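Local coordinates for protein phosphatase Slingshot homolog 2 (Homo sapiens, PDB 2NT2), which dephosphorylates and activates the actin-depolymerising factor cofilin through its protein-tyrosine phosphatase family catalytic domain, the part present here, and so regulates actin filament dynamics, at residues Q6-V11 / K105-N110; W109-A114 / R133-Y138; V30-N35 / S75-H80; S95-I100 / T125-S130. The protein carries 1 engineered substitution. All coordinates share one frame; numbering follows the deposited sequence.

How the contacts relate
All four contacts lie in the catalytic domain: contacts 1 and 3 join the sheet to helices, contacts 2 and 4 join helices and a loop to each other. Contacts 1 and 4 both use helix 94-107, at its C-terminal and N-terminal ends, with centres about 14 Å apart. Contact 2 shares W109 and N110 with contact 1 and helix 129-143 with contact 4, whose centre is about 10 Å away; L111 CD1 lies 3.7 Å from I100 CG2. Contact 3, about 23 Å from contact 2 between centres, touches contact 1 through H10 and K78. Contact 4 is near the active site: the side chains of A96 and S88, which is engineered in place of the phosphocysteine-forming nucleophile, are about 7 Å apart.

Contact 1: Q6-V11 / K105-N110; sequences QIFEHV and KEYGWN
F8, at the end of edge strand 5-8, meets Y107 and W109 where helix 94-107 ends, with the backbones well apart: the CA atoms of F8 and Y107 are 10.8 Å from each other, and aromatic side chains span the interval. F8 CG sits opposite the carbonyl carbon and beside the backbone N (chi1 -63°), which carries the ring across to both partners. The F8 ring receives the edge of Y107 on one face in an edge-to-face pair, with planes at 70°; Y107 CE1 stands over the ring centre and comes within 3.3 Å of F8 CE2. F8 in turn presents its own edge to the face of W109, an offset edge-to-face pair in which F8 CZ lies 3.8 Å from W109 CZ3. G108, with positive phi, lets the chain turn between these two aromatic residues. The hydroxyl of Y107 reaches the edge of the H10 imidazole, Y107 OH lying 3.4 Å from H10 CE1, while H10 NE2 is hydrogen-bonded to Y102. A leucine in place of F8 would probably leave the edge of Y107 without an aromatic face to rest on and open a gap beside W109. I7 N and F8 N both bond to V11 O, a classic beta bulge. The three rings make an aromatic cluster, joining the first hairpin of the phosphatase sheet to the end of the helix that follows the active-site loop.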
loop_
_atom_site.group_PDB
_atom_site.type_symbol
_atom_site.label_atom_id
_atom_site.label_comp_id
_atom_site.label_asym_id
_atom_site.label_seq_id
_atom_site.Cartn_x
_atom_site.Cartn_y
_atom_site.Cartn_z
ATOM N N GLN A 6 9.079 4.541 4.499
ATOM C CA GLN A 6 9.624 4.196 3.191
ATOM C C GLN A 6 9.908 2.701 3.119
ATOM O O GLN A 6 10.685 2.174 3.915
ATOM C CB GLN A 6 10.901 4.981 2.873
ATOM C CG GLN A 6 11.214 4.992 1.380
ATOM C CD GLN A 6 12.299 5.967 0.983
ATOM O OE1 GLN A 6 13.035 6.500 1.809
ATOM N NE2 GLN A 6 12.410 6.212 -0.321
ATOM N N ILE A 7 9.274 2.029 2.159
ATOM C CA ILE A 7 9.506 0.584 2.056
ATOM C C ILE A 7 10.362 0.247 0.849
ATOM O O ILE A 7 11.209 -0.648 0.899
ATOM C CB ILE A 7 8.170 -0.175 2.007
ATOM C CG1 ILE A 7 7.213 0.257 3.130
ATOM C CG2 ILE A 7 8.407 -1.669 2.039
ATOM C CD1 ILE A 7 7.832 0.152 4.513
ATOM N N PHE A 8 10.135 0.974 -0.239
ATOM C CA PHE A 8 11.002 0.865 -1.407
ATOM C C PHE A 8 11.383 2.261 -1.884
ATOM O O PHE A 8 10.857 3.208 -1.295
ATOM C CB PHE A 8 10.341 0.047 -2.512
ATOM C CG PHE A 8 10.101 -1.389 -2.058
ATOM C CD1 PHE A 8 8.823 -1.911 -2.047
ATOM C CD2 PHE A 8 11.162 -2.185 -1.659
ATOM C CE1 PHE A 8 8.598 -3.212 -1.640
ATOM C CE2 PHE A 8 10.954 -3.486 -1.240
ATOM C CZ PHE A 8 9.666 -3.993 -1.238
ATOM N N GLU A 9 12.271 2.345 -2.864
ATOM C CA GLU A 9 12.686 3.650 -3.374
ATOM C C GLU A 9 11.457 4.503 -3.692
ATOM O O GLU A 9 11.407 5.677 -3.350
ATOM C CB GLU A 9 13.581 3.510 -4.600
ATOM C CG GLU A 9 13.118 4.228 -5.850
ATOM C CD GLU A 9 13.561 5.672 -5.945
ATOM O OE1 GLU A 9 14.025 6.080 -7.028
ATOM O OE2 GLU A 9 13.437 6.415 -4.941
ATOM N N HIS A 10 10.472 3.851 -4.302
ATOM C CA HIS A 10 9.282 4.513 -4.808
ATOM C C HIS A 10 8.033 4.233 -3.993
ATOM O O HIS A 10 6.920 4.484 -4.477
ATOM C CB HIS A 10 9.059 4.083 -6.268
ATOM C CG HIS A 10 8.803 2.611 -6.399
ATOM N ND1 HIS A 10 9.689 1.649 -5.970
ATOM C CD2 HIS A 10 7.746 1.939 -6.915
ATOM C CE1 HIS A 10 9.192 0.447 -6.218
ATOM N NE2 HIS A 10 8.008 0.595 -6.794
ATOM N N VAL A 11 8.160 3.719 -2.769
ATOM C CA VAL A 11 6.959 3.300 -2.037
ATOM C C VAL A 11 7.006 3.729 -0.576
ATOM O O VAL A 11 7.951 3.404 0.145
ATOM C CB VAL A 11 6.736 1.777 -2.075
ATOM C CG1 VAL A 11 5.514 1.377 -1.254
ATOM C CG2 VAL A 11 6.599 1.277 -3.504
ATOM N N LYS A 105 4.851 -9.729 -5.593
ATOM C CA LYS A 105 4.731 -9.669 -7.044
ATOM C C LYS A 105 5.969 -9.069 -7.703
ATOM O O LYS A 105 6.559 -9.662 -8.606
ATOM C CB LYS A 105 3.497 -8.849 -7.439
ATOM C CG LYS A 105 3.188 -8.945 -8.928
ATOM C CD LYS A 105 1.698 -8.812 -9.205
ATOM C CE LYS A 105 1.465 -8.379 -10.649
ATOM N NZ LYS A 105 2.181 -9.274 -11.603
ATOM N N GLU A 106 6.353 -7.883 -7.248
ATOM C CA GLU A 106 7.399 -7.086 -7.872
ATOM C C GLU A 106 8.770 -7.729 -7.769
ATOM O O GLU A 106 9.467 -7.873 -8.782
ATOM C CB GLU A 106 7.416 -5.682 -7.262
ATOM C CG GLU A 106 8.461 -4.731 -7.798
ATOM C CD GLU A 106 8.379 -4.491 -9.287
ATOM O OE1 GLU A 106 7.410 -3.884 -9.783
ATOM O OE2 GLU A 106 9.317 -4.924 -9.996
ATOM N N TYR A 107 9.198 -8.116 -6.562
ATOM C CA TYR A 107 10.555 -8.651 -6.439
ATOM C C TYR A 107 10.556 -10.168 -6.319
ATOM O O TYR A 107 11.614 -10.782 -6.178
ATOM C CB TYR A 107 11.289 -7.989 -5.265
ATOM C CG TYR A 107 11.222 -6.472 -5.344
ATOM C CD1 TYR A 107 10.636 -5.737 -4.323
ATOM C CD2 TYR A 107 11.730 -5.778 -6.436
ATOM C CE1 TYR A 107 10.572 -4.356 -4.395
ATOM C CE2 TYR A 107 11.667 -4.400 -6.513
ATOM C CZ TYR A 107 11.085 -3.689 -5.482
ATOM O OH TYR A 107 11.016 -2.318 -5.548
ATOM N N GLY A 108 9.366 -10.756 -6.394
ATOM C CA GLY A 108 9.176 -12.191 -6.346
ATOM C C GLY A 108 9.537 -12.778 -4.994
ATOM O O GLY A 108 10.077 -13.879 -4.889
ATOM N N TRP A 109 9.223 -12.031 -3.944
ATOM C CA TRP A 109 9.530 -12.398 -2.574
ATOM C C TRP A 109 8.543 -13.383 -1.970
ATOM O O TRP A 109 7.340 -13.285 -2.200
ATOM C CB TRP A 109 9.558 -11.104 -1.739
ATOM C CG TRP A 109 10.839 -10.348 -1.916
ATOM C CD1 TRP A 109 11.880 -10.676 -2.732
ATOM C CD2 TRP A 109 11.203 -9.132 -1.257
ATOM N NE1 TRP A 109 12.877 -9.738 -2.622
ATOM C CE2 TRP A 109 12.485 -8.779 -1.721
ATOM C CE3 TRP A 109 10.568 -8.312 -0.323
ATOM C CZ2 TRP A 109 13.146 -7.635 -1.277
ATOM C CZ3 TRP A 109 11.222 -7.181 0.116
ATOM C CH2 TRP A 109 12.499 -6.852 -0.362
ATOM N N ASN A 110 9.037 -14.325 -1.174
ATOM C CA ASN A 110 8.157 -15.184 -0.385
ATOM C C ASN A 110 7.289 -14.328 0.532
ATOM O O ASN A 110 7.654 -13.191 0.833
ATOM C CB ASN A 110 8.970 -16.163 0.458
ATOM C CG ASN A 110 9.404 -17.393 -0.307
ATOM O OD1 ASN A 110 9.173 -17.501 -1.514
ATOM N ND2 ASN A 110 10.041 -18.318 0.403
HETATM O O HOH W 1 13.341 -0.284 -4.386
#

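Contact 2: W109-A114 / R133-Y138; sequences WNLDRA and RQLEEY
L111, in the first turn of helix 111-121, reaches helix 129-143 with both methyls. Its CG is anti to the backbone N (chi1 168°), which places the branch against L135 and E136. L111 CD1 meets L135 CB at 4.0 Å, the two side chains crossing at about a right angle. The other methyl rests against the backbone at the L135-E136 peptide, L111 CD2 lying 3.8 Å from E136 N. L111 CD2 is also 3.8 Å from E136 CG, so the glutamate contributes its aliphatic part here. This is helix-to-helix packing within the helical layer of the phosphatase fold, where I100 of helix 94-107 also touches L111. A branched leucine suits the place because its two methyls can serve different neighbours at once. With chi1 at -75° the L135 side chain leaves on the side of its own backbone N, and it also packs on A101 of helix 94-107. E136, extended beyond CG, carries its carboxylate onward from the leucine methyl at the exposed border of the contact.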
loop_
_atom_site.group_PDB
_atom_site.type_symbol
_atom_site.label_atom_id
_atom_site.label_comp_id
_atom_site.label_asym_id
_atom_site.label_seq_id
_atom_site.Cartn_x
_atom_site.Cartn_y
_atom_site.Cartn_z
ATOM N N TRP A 109 9.223 -12.031 -3.944
ATOM C CA TRP A 109 9.530 -12.398 -2.574
ATOM C C TRP A 109 8.543 -13.383 -1.970
ATOM O O TRP A 109 7.340 -13.285 -2.200
ATOM C CB TRP A 109 9.558 -11.104 -1.739
ATOM C CG TRP A 109 10.839 -10.348 -1.916
ATOM C CD1 TRP A 109 11.880 -10.676 -2.732
ATOM C CD2 TRP A 109 11.203 -9.132 -1.257
ATOM N NE1 TRP A 109 12.877 -9.738 -2.622
ATOM C CE2 TRP A 109 12.485 -8.779 -1.721
ATOM C CE3 TRP A 109 10.568 -8.312 -0.323
ATOM C CZ2 TRP A 109 13.146 -7.635 -1.277
ATOM C CZ3 TRP A 109 11.222 -7.181 0.116
ATOM C CH2 TRP A 109 12.499 -6.852 -0.362
ATOM N N ASN A 110 9.037 -14.325 -1.174
ATOM C CA ASN A 110 8.157 -15.184 -0.385
ATOM C C ASN A 110 7.289 -14.328 0.532
ATOM O O ASN A 110 7.654 -13.191 0.833
ATOM C CB ASN A 110 8.970 -16.163 0.458
ATOM C CG ASN A 110 9.404 -17.393 -0.307
ATOM O OD1 ASN A 110 9.173 -17.501 -1.514
ATOM N ND2 ASN A 110 10.041 -18.318 0.403
ATOM N N LEU A 111 6.152 -14.851 0.990
ATOM C CA LEU A 111 5.283 -14.041 1.841
ATOM C C LEU A 111 5.970 -13.674 3.149
ATOM O O LEU A 111 5.966 -12.500 3.538
ATOM C CB LEU A 111 3.964 -14.744 2.123
ATOM C CG LEU A 111 3.097 -14.124 3.226
ATOM C CD1 LEU A 111 2.847 -12.645 2.971
ATOM C CD2 LEU A 111 1.786 -14.894 3.341
ATOM N N ASP A 112 6.526 -14.654 3.860
ATOM C CA ASP A 112 7.169 -14.313 5.129
ATOM C C ASP A 112 8.314 -13.327 4.922
ATOM O O ASP A 112 8.452 -12.397 5.715
ATOM C CB ASP A 112 7.630 -15.593 5.826
ATOM C CG ASP A 112 6.449 -16.248 6.533
ATOM O OD1 ASP A 112 5.321 -16.206 6.002
ATOM O OD2 ASP A 112 6.654 -16.784 7.648
ATOM N N ARG A 113 9.042 -13.537 3.848
ATOM C CA ARG A 113 10.032 -12.656 3.261
ATOM C C ARG A 113 9.566 -11.197 3.247
ATOM O O ARG A 113 10.179 -10.327 3.855
ATOM C CB ARG A 113 10.273 -13.079 1.817
ATOM C CG ARG A 113 11.693 -13.233 1.325
ATOM C CD ARG A 113 11.837 -14.536 0.556
ATOM N NE ARG A 113 12.172 -14.353 -0.858
ATOM C CZ ARG A 113 12.687 -15.311 -1.611
ATOM N NH1 ARG A 113 12.936 -16.512 -1.102
ATOM N NH2 ARG A 113 12.968 -15.078 -2.886
ATOM N N ALA A 114 8.488 -10.947 2.517
ATOM C CA ALA A 114 7.932 -9.616 2.303
ATOM C C ALA A 114 7.254 -9.094 3.561
ATOM O O ALA A 114 7.461 -7.951 3.961
ATOM C CB ALA A 114 6.946 -9.630 1.142
ATOM N N ARG A 133 -5.025 -14.300 5.256
ATOM C CA ARG A 133 -5.417 -15.465 4.468
ATOM C C ARG A 133 -5.226 -15.190 2.980
ATOM O O ARG A 133 -4.772 -16.047 2.223
ATOM C CB ARG A 133 -6.869 -15.831 4.762
ATOM C CG ARG A 133 -7.187 -17.311 4.614
ATOM C CD ARG A 133 -8.202 -17.550 3.509
ATOM N NE ARG A 133 -9.397 -18.243 3.967
ATOM C CZ ARG A 133 -9.645 -19.541 3.838
ATOM N NH1 ARG A 133 -8.757 -20.332 3.247
ATOM N NH2 ARG A 133 -10.779 -20.050 4.305
ATOM N N GLN A 134 -5.583 -13.975 2.572
ATOM C CA GLN A 134 -5.559 -13.622 1.157
ATOM C C GLN A 134 -4.151 -13.481 0.606
ATOM O O GLN A 134 -3.903 -13.813 -0.553
ATOM C CB GLN A 134 -6.346 -12.325 0.928
ATOM C CG GLN A 134 -7.850 -12.538 0.925
ATOM C CD GLN A 134 -8.623 -11.287 1.289
ATOM O OE1 GLN A 134 -8.544 -10.265 0.605
ATOM N NE2 GLN A 134 -9.381 -11.378 2.370
ATOM N N LEU A 135 -3.228 -13.002 1.425
ATOM C CA LEU A 135 -1.829 -12.889 1.024
ATOM C C LEU A 135 -1.214 -14.267 0.801
ATOM O O LEU A 135 -0.446 -14.455 -0.138
ATOM C CB LEU A 135 -1.026 -12.100 2.063
ATOM C CG LEU A 135 -1.246 -10.583 2.063
ATOM C CD1 LEU A 135 -0.748 -9.977 3.369
ATOM C CD2 LEU A 135 -0.574 -9.923 0.874
ATOM N N GLU A 136 -1.585 -15.216 1.655
ATOM C CA GLU A 136 -1.244 -16.620 1.485
ATOM C C GLU A 136 -1.814 -17.152 0.171
ATOM O O GLU A 136 -1.155 -17.892 -0.555
ATOM C CB GLU A 136 -1.806 -17.468 2.621
ATOM C CG GLU A 136 -1.043 -17.430 3.925
ATOM C CD GLU A 136 -1.828 -18.096 5.050
ATOM O OE1 GLU A 136 -2.728 -18.911 4.740
ATOM O OE2 GLU A 136 -1.536 -17.780 6.225
ATOM N N GLU A 137 -3.062 -16.775 -0.121
ATOM C CA GLU A 137 -3.622 -17.149 -1.418
ATOM C C GLU A 137 -2.776 -16.542 -2.542
ATOM O O GLU A 137 -2.352 -17.257 -3.448
ATOM C CB GLU A 137 -5.082 -16.709 -1.553
ATOM C CG GLU A 137 -5.755 -17.233 -2.809
ATOM C CD GLU A 137 -7.261 -17.109 -2.815
ATOM O OE1 GLU A 137 -7.859 -17.440 -3.867
ATOM O OE2 GLU A 137 -7.840 -16.690 -1.790
ATOM N N TYR A 138 -2.555 -15.238 -2.446
ATOM C CA TYR A 138 -1.840 -14.470 -3.461
ATOM C C TYR A 138 -0.531 -15.167 -3.816
ATOM O O TYR A 138 -0.210 -15.372 -4.985
ATOM C CB TYR A 138 -1.577 -13.059 -2.956
ATOM C CG TYR A 138 -1.110 -12.057 -3.978
ATOM C CD1 TYR A 138 -1.792 -11.891 -5.172
ATOM C CD2 TYR A 138 0.014 -11.269 -3.754
ATOM C CE1 TYR A 138 -1.382 -10.979 -6.123
ATOM C CE2 TYR A 138 0.436 -10.348 -4.699
ATOM C CZ TYR A 138 -0.265 -10.208 -5.879
ATOM O OH TYR A 138 0.139 -9.297 -6.827
#

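Contact 3: V30-N35 / S75-H80; sequences VRYILN and SKAKKH
Y32 of strand 30-35 lays its ring against A77 near the C-terminal end of helix 67-79. The tight part is here: A77 CA stands over the ring face, 3.7 Å from the centroid of the Y32 ring and 19° off the normal, in a CH-pi contact. The methyl completes it, A77 CB lying 3.5 Å from Y32 CD1. Alanine fits because its small side chain allows the aromatic ring to come right down on the helix backbone, with the CA atoms of Y32 and A77 only 6.2 Å apart. A chi1 of -60° sets the Y32 ring opposite its own carbonyl carbon and lays it over this turn of helix. On the solvent side the packing thins. The K76 side chain runs at about a right angle to that of Y32 and gives just its CG, K76 CG lying 4.0 Å from Y32 CE2, while its NZ forms a long, weak ion pair with E49. Were a serine here instead of Y32, A77 would probably lose the ring that rests on it and a gap would open between strand and helix. The arrangement is helix-on-sheet packing in an alpha/beta fold: helix 67-79 covers the sheet, where A77 also touches C84 of the neighbouring parallel strand 83-87.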
loop_
_atom_site.group_PDB
_atom_site.type_symbol
_atom_site.label_atom_id
_atom_site.label_comp_id
_atom_site.label_asym_id
_atom_site.label_seq_id
_atom_site.Cartn_x
_atom_site.Cartn_y
_atom_site.Cartn_z
ATOM N N VAL A 30 6.870 12.714 -3.096
ATOM C CA VAL A 30 5.692 11.934 -3.444
ATOM C C VAL A 30 4.818 12.699 -4.429
ATOM O O VAL A 30 4.668 13.917 -4.301
ATOM C CB VAL A 30 4.845 11.589 -2.204
ATOM C CG1 VAL A 30 3.605 10.825 -2.647
ATOM C CG2 VAL A 30 5.645 10.803 -1.180
ATOM N N ARG A 31 4.242 12.024 -5.420
ATOM C CA ARG A 31 3.329 12.693 -6.345
ATOM C C ARG A 31 2.146 11.782 -6.666
ATOM O O ARG A 31 1.149 12.231 -7.229
ATOM C CB ARG A 31 4.010 13.122 -7.644
ATOM C CG ARG A 31 5.459 13.535 -7.525
ATOM C CD ARG A 31 5.663 14.960 -7.058
ATOM N NE ARG A 31 4.423 15.694 -6.839
ATOM C CZ ARG A 31 4.372 16.969 -6.463
ATOM N NH1 ARG A 31 5.494 17.652 -6.275
ATOM N NH2 ARG A 31 3.198 17.559 -6.285
ATOM N N TYR A 32 2.297 10.520 -6.300
ATOM C CA TYR A 32 1.265 9.512 -6.473
ATOM C C TYR A 32 0.768 9.058 -5.102
ATOM O O TYR A 32 1.559 8.848 -4.183
ATOM C CB TYR A 32 1.794 8.304 -7.245
ATOM C CG TYR A 32 2.289 8.608 -8.635
ATOM C CD1 TYR A 32 3.605 8.998 -8.852
ATOM C CD2 TYR A 32 1.441 8.504 -9.731
ATOM C CE1 TYR A 32 4.072 9.280 -10.122
ATOM C CE2 TYR A 32 1.907 8.786 -11.004
ATOM C CZ TYR A 32 3.217 9.172 -11.193
ATOM O OH TYR A 32 3.668 9.450 -12.466
ATOM N N ILE A 33 -0.543 8.904 -4.968
ATOM C CA ILE A 33 -1.082 8.438 -3.696
ATOM C C ILE A 33 -2.097 7.320 -3.917
ATOM O O ILE A 33 -3.104 7.520 -4.592
ATOM C CB ILE A 33 -1.743 9.570 -2.902
ATOM C CG1 ILE A 33 -0.829 10.765 -2.625
ATOM C CG2 ILE A 33 -2.315 9.031 -1.597
ATOM C CD1 ILE A 33 -1.532 11.887 -1.886
ATOM N N LEU A 34 -1.771 6.170 -3.341
ATOM C CA LEU A 34 -2.641 5.010 -3.286
ATOM C C LEU A 34 -3.405 4.997 -1.957
ATOM O O LEU A 34 -2.875 4.674 -0.896
ATOM C CB LEU A 34 -1.845 3.724 -3.467
ATOM C CG LEU A 34 -2.643 2.427 -3.600
ATOM C CD1 LEU A 34 -3.807 2.600 -4.561
ATOM C CD2 LEU A 34 -1.728 1.294 -4.049
ATOM N N ASN A 35 -4.659 5.407 -2.065
ATOM C CA ASN A 35 -5.586 5.503 -0.953
ATOM C C ASN A 35 -6.465 4.255 -0.884
ATOM O O ASN A 35 -7.450 4.155 -1.611
ATOM C CB ASN A 35 -6.441 6.759 -1.134
ATOM C CG ASN A 35 -7.354 7.024 0.040
ATOM O OD1 ASN A 35 -7.568 6.142 0.868
ATOM N ND2 ASN A 35 -7.882 8.244 0.092
ATOM N N SER A 75 3.506 0.687 -9.892
ATOM C CA SER A 75 4.419 0.493 -11.010
ATOM C C SER A 75 4.463 1.764 -11.858
ATOM O O SER A 75 5.507 2.167 -12.369
ATOM C CB SER A 75 3.992 -0.716 -11.842
ATOM O OG SER A 75 4.001 -0.444 -13.232
ATOM N N LYS A 76 3.305 2.400 -11.982
ATOM C CA LYS A 76 3.189 3.679 -12.672
ATOM C C LYS A 76 4.052 4.745 -12.013
ATOM O O LYS A 76 4.758 5.493 -12.690
ATOM C CB LYS A 76 1.723 4.113 -12.700
ATOM C CG LYS A 76 1.484 5.492 -13.291
ATOM C CD LYS A 76 -0.008 5.795 -13.342
ATOM C CE LYS A 76 -0.335 6.810 -14.430
ATOM N NZ LYS A 76 -1.805 7.014 -14.559
ATOM N N ALA A 77 4.029 4.809 -10.684
ATOM C CA ALA A 77 4.805 5.822 -9.975
ATOM C C ALA A 77 6.285 5.716 -10.340
ATOM O O ALA A 77 6.882 6.669 -10.835
ATOM C CB ALA A 77 4.607 5.711 -8.476
ATOM N N LYS A 78 6.857 4.545 -10.108
ATOM C CA LYS A 78 8.233 4.243 -10.484
ATOM C C LYS A 78 8.512 4.611 -11.938
ATOM O O LYS A 78 9.578 5.128 -12.270
ATOM C CB LYS A 78 8.529 2.760 -10.253
ATOM C CG LYS A 78 9.216 2.021 -11.387
ATOM C CD LYS A 78 8.951 0.523 -11.319
ATOM C CE LYS A 78 8.035 0.093 -12.456
ATOM N NZ LYS A 78 8.030 -1.382 -12.636
ATOM N N LYS A 79 7.558 4.307 -12.809
ATOM C CA LYS A 79 7.741 4.501 -14.245
ATOM C C LYS A 79 8.147 5.941 -14.534
ATOM O O LYS A 79 9.117 6.206 -15.244
ATOM C CB LYS A 79 6.455 4.138 -14.987
ATOM C CG LYS A 79 6.566 4.159 -16.500
ATOM C CD LYS A 79 5.318 3.601 -17.159
ATOM C CE LYS A 79 5.195 4.103 -18.594
ATOM N NZ LYS A 79 4.206 3.305 -19.374
ATOM N N HIS A 80 7.404 6.872 -13.938
ATOM C CA HIS A 80 7.672 8.287 -14.151
ATOM C C HIS A 80 8.718 8.822 -13.186
ATOM O O HIS A 80 8.802 10.033 -12.987
ATOM C CB HIS A 80 6.372 9.090 -14.041
ATOM C CG HIS A 80 5.393 8.722 -15.118
ATOM N ND1 HIS A 80 5.768 8.487 -16.421
ATOM C CD2 HIS A 80 4.053 8.548 -15.086
ATOM C CE1 HIS A 80 4.706 8.186 -17.145
ATOM N NE2 HIS A 80 3.647 8.215 -16.356
#

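Contact 4: S95-I100 / T125-S130; sequences SASTVI and TKPNPS
P127, in the loop before helix 129-143, fits against S97 and I100 on helix 94-107. From its CB, the ring begins beside the serine: P127 CB lies 3.1 Å from S97 OG, a close approach of carbon to hydroxyl oxygen. Next along the ring, P127 CG is 3.6 Å from S97 OG and 3.9 Å from I100 CD1; the side chains of I100 and P127 cross at about a right angle. The proline thus spans one turn of the helix, from a small polar residue to a branched apolar one. The S97 hydroxyl, at a chi1 of -42°, lies beside its own backbone N, which brings the oxygen to the proline. In the protein-tyrosine phosphatase fold, helix 94-107 follows the phosphate-binding loop, and S95 OG is hydrogen-bonded to OG of S88, the engineered residue at the nucleophile position. A turn away from I100, A96 meets T125: A96 CB is 3.8 Å from T125 CG2, methyl against methyl. Threonine serves two surroundings here, since OG1 bonds to R122 O while CG2 faces the helix. Beyond the proline, N128 N-caps helix 129-143, its OD1 accepting a hydrogen bond from F131 N and its ND2 donating one to D57.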
loop_
_atom_site.group_PDB
_atom_site.type_symbol
_atom_site.label_atom_id
_atom_site.label_comp_id
_atom_site.label_asym_id
_atom_site.label_seq_id
_atom_site.Cartn_x
_atom_site.Cartn_y
_atom_site.Cartn_z
ATOM N N SER A 95 -3.466 -0.901 3.972
ATOM C CA SER A 95 -2.279 -0.383 3.309
ATOM C C SER A 95 -1.112 -1.362 3.419
ATOM O O SER A 95 -0.446 -1.615 2.416
ATOM C CB SER A 95 -1.889 0.979 3.875
ATOM O OG SER A 95 -1.881 0.996 5.287
ATOM N N ALA A 96 -0.889 -1.892 4.624
ATOM C CA ALA A 96 0.245 -2.788 4.849
ATOM C C ALA A 96 0.156 -4.024 3.955
ATOM O O ALA A 96 1.128 -4.370 3.287
ATOM C CB ALA A 96 0.372 -3.194 6.305
ATOM N N SER A 97 -1.016 -4.653 3.945
ATOM C CA SER A 97 -1.259 -5.841 3.149
ATOM C C SER A 97 -0.972 -5.587 1.673
ATOM O O SER A 97 -0.297 -6.377 1.015
ATOM C CB SER A 97 -2.713 -6.304 3.301
ATOM O OG SER A 97 -3.134 -6.221 4.648
ATOM N N THR A 98 -1.499 -4.478 1.165
ATOM C CA THR A 98 -1.286 -4.102 -0.227
ATOM C C THR A 98 0.200 -3.990 -0.544
ATOM O O THR A 98 0.679 -4.510 -1.547
ATOM C CB THR A 98 -1.966 -2.757 -0.551
ATOM O OG1 THR A 98 -3.379 -2.891 -0.379
ATOM C CG2 THR A 98 -1.727 -2.385 -2.006
ATOM N N VAL A 99 0.928 -3.322 0.348
ATOM C CA VAL A 99 2.369 -3.160 0.161
ATOM C C VAL A 99 3.076 -4.509 0.173
ATOM O O VAL A 99 3.983 -4.766 -0.618
ATOM C CB VAL A 99 2.985 -2.245 1.232
ATOM C CG1 VAL A 99 4.498 -2.375 1.216
ATOM C CG2 VAL A 99 2.574 -0.796 1.021
ATOM N N ILE A 100 2.652 -5.409 1.065
ATOM C CA ILE A 100 3.301 -6.715 1.128
ATOM C C ILE A 100 3.103 -7.479 -0.181
ATOM O O ILE A 100 4.037 -8.091 -0.692
ATOM C CB ILE A 100 2.798 -7.559 2.309
ATOM C CG1 ILE A 100 3.248 -7.067 3.681
ATOM C CG2 ILE A 100 3.203 -9.015 2.111
ATOM C CD1 ILE A 100 2.204 -7.151 4.773
ATOM N N THR A 125 2.563 -2.600 11.412
ATOM C CA THR A 125 1.926 -3.381 10.359
ATOM C C THR A 125 1.255 -4.635 10.914
ATOM O O THR A 125 1.860 -5.442 11.616
ATOM C CB THR A 125 2.907 -3.813 9.253
ATOM O OG1 THR A 125 4.024 -4.484 9.843
ATOM C CG2 THR A 125 3.441 -2.595 8.516
ATOM N N LYS A 126 -0.011 -4.796 10.557
ATOM C CA LYS A 126 -0.819 -5.891 11.085
ATOM C C LYS A 126 -2.051 -6.094 10.211
ATOM O O LYS A 126 -3.139 -5.617 10.529
ATOM C CB LYS A 126 -1.215 -5.595 12.532
ATOM C CG LYS A 126 -2.251 -6.539 13.116
ATOM C CD LYS A 126 -2.126 -6.629 14.629
ATOM C CE LYS A 126 -2.637 -7.955 15.165
ATOM N NZ LYS A 126 -1.541 -8.819 15.685
ATOM N N PRO A 127 -1.861 -6.790 9.097
ATOM C CA PRO A 127 -2.998 -7.111 8.225
ATOM C C PRO A 127 -4.066 -7.869 9.001
ATOM O O PRO A 127 -3.763 -8.679 9.876
ATOM C CB PRO A 127 -2.366 -7.980 7.140
ATOM C CG PRO A 127 -0.928 -7.564 7.115
ATOM C CD PRO A 127 -0.584 -7.300 8.560
ATOM N N ASN A 128 -5.333 -7.579 8.702
ATOM C CA ASN A 128 -6.404 -8.291 9.417
ATOM C C ASN A 128 -6.415 -9.753 8.979
ATOM O O ASN A 128 -5.956 -10.085 7.879
ATOM C CB ASN A 128 -7.721 -7.572 9.253
ATOM C CG ASN A 128 -8.598 -7.876 8.074
ATOM O OD1 ASN A 128 -8.691 -8.986 7.551
ATOM N ND2 ASN A 128 -9.329 -6.852 7.620
ATOM N N PRO A 129 -6.905 -10.639 9.843
ATOM C CA PRO A 129 -6.758 -12.083 9.649
ATOM C C PRO A 129 -7.229 -12.545 8.275
ATOM O O PRO A 129 -6.617 -13.437 7.676
ATOM C CB PRO A 129 -7.670 -12.681 10.726
ATOM C CG PRO A 129 -7.704 -11.637 11.793
ATOM C CD PRO A 129 -7.656 -10.320 11.074
ATOM N N SER A 130 -8.308 -11.943 7.776
ATOM C CA SER A 130 -8.769 -12.222 6.416
ATOM C C SER A 130 -7.781 -11.691 5.388
ATOM O O SER A 130 -7.549 -12.290 4.336
ATOM C CB SER A 130 -10.152 -11.622 6.178
ATOM O OG SER A 130 -10.494 -11.623 4.806
#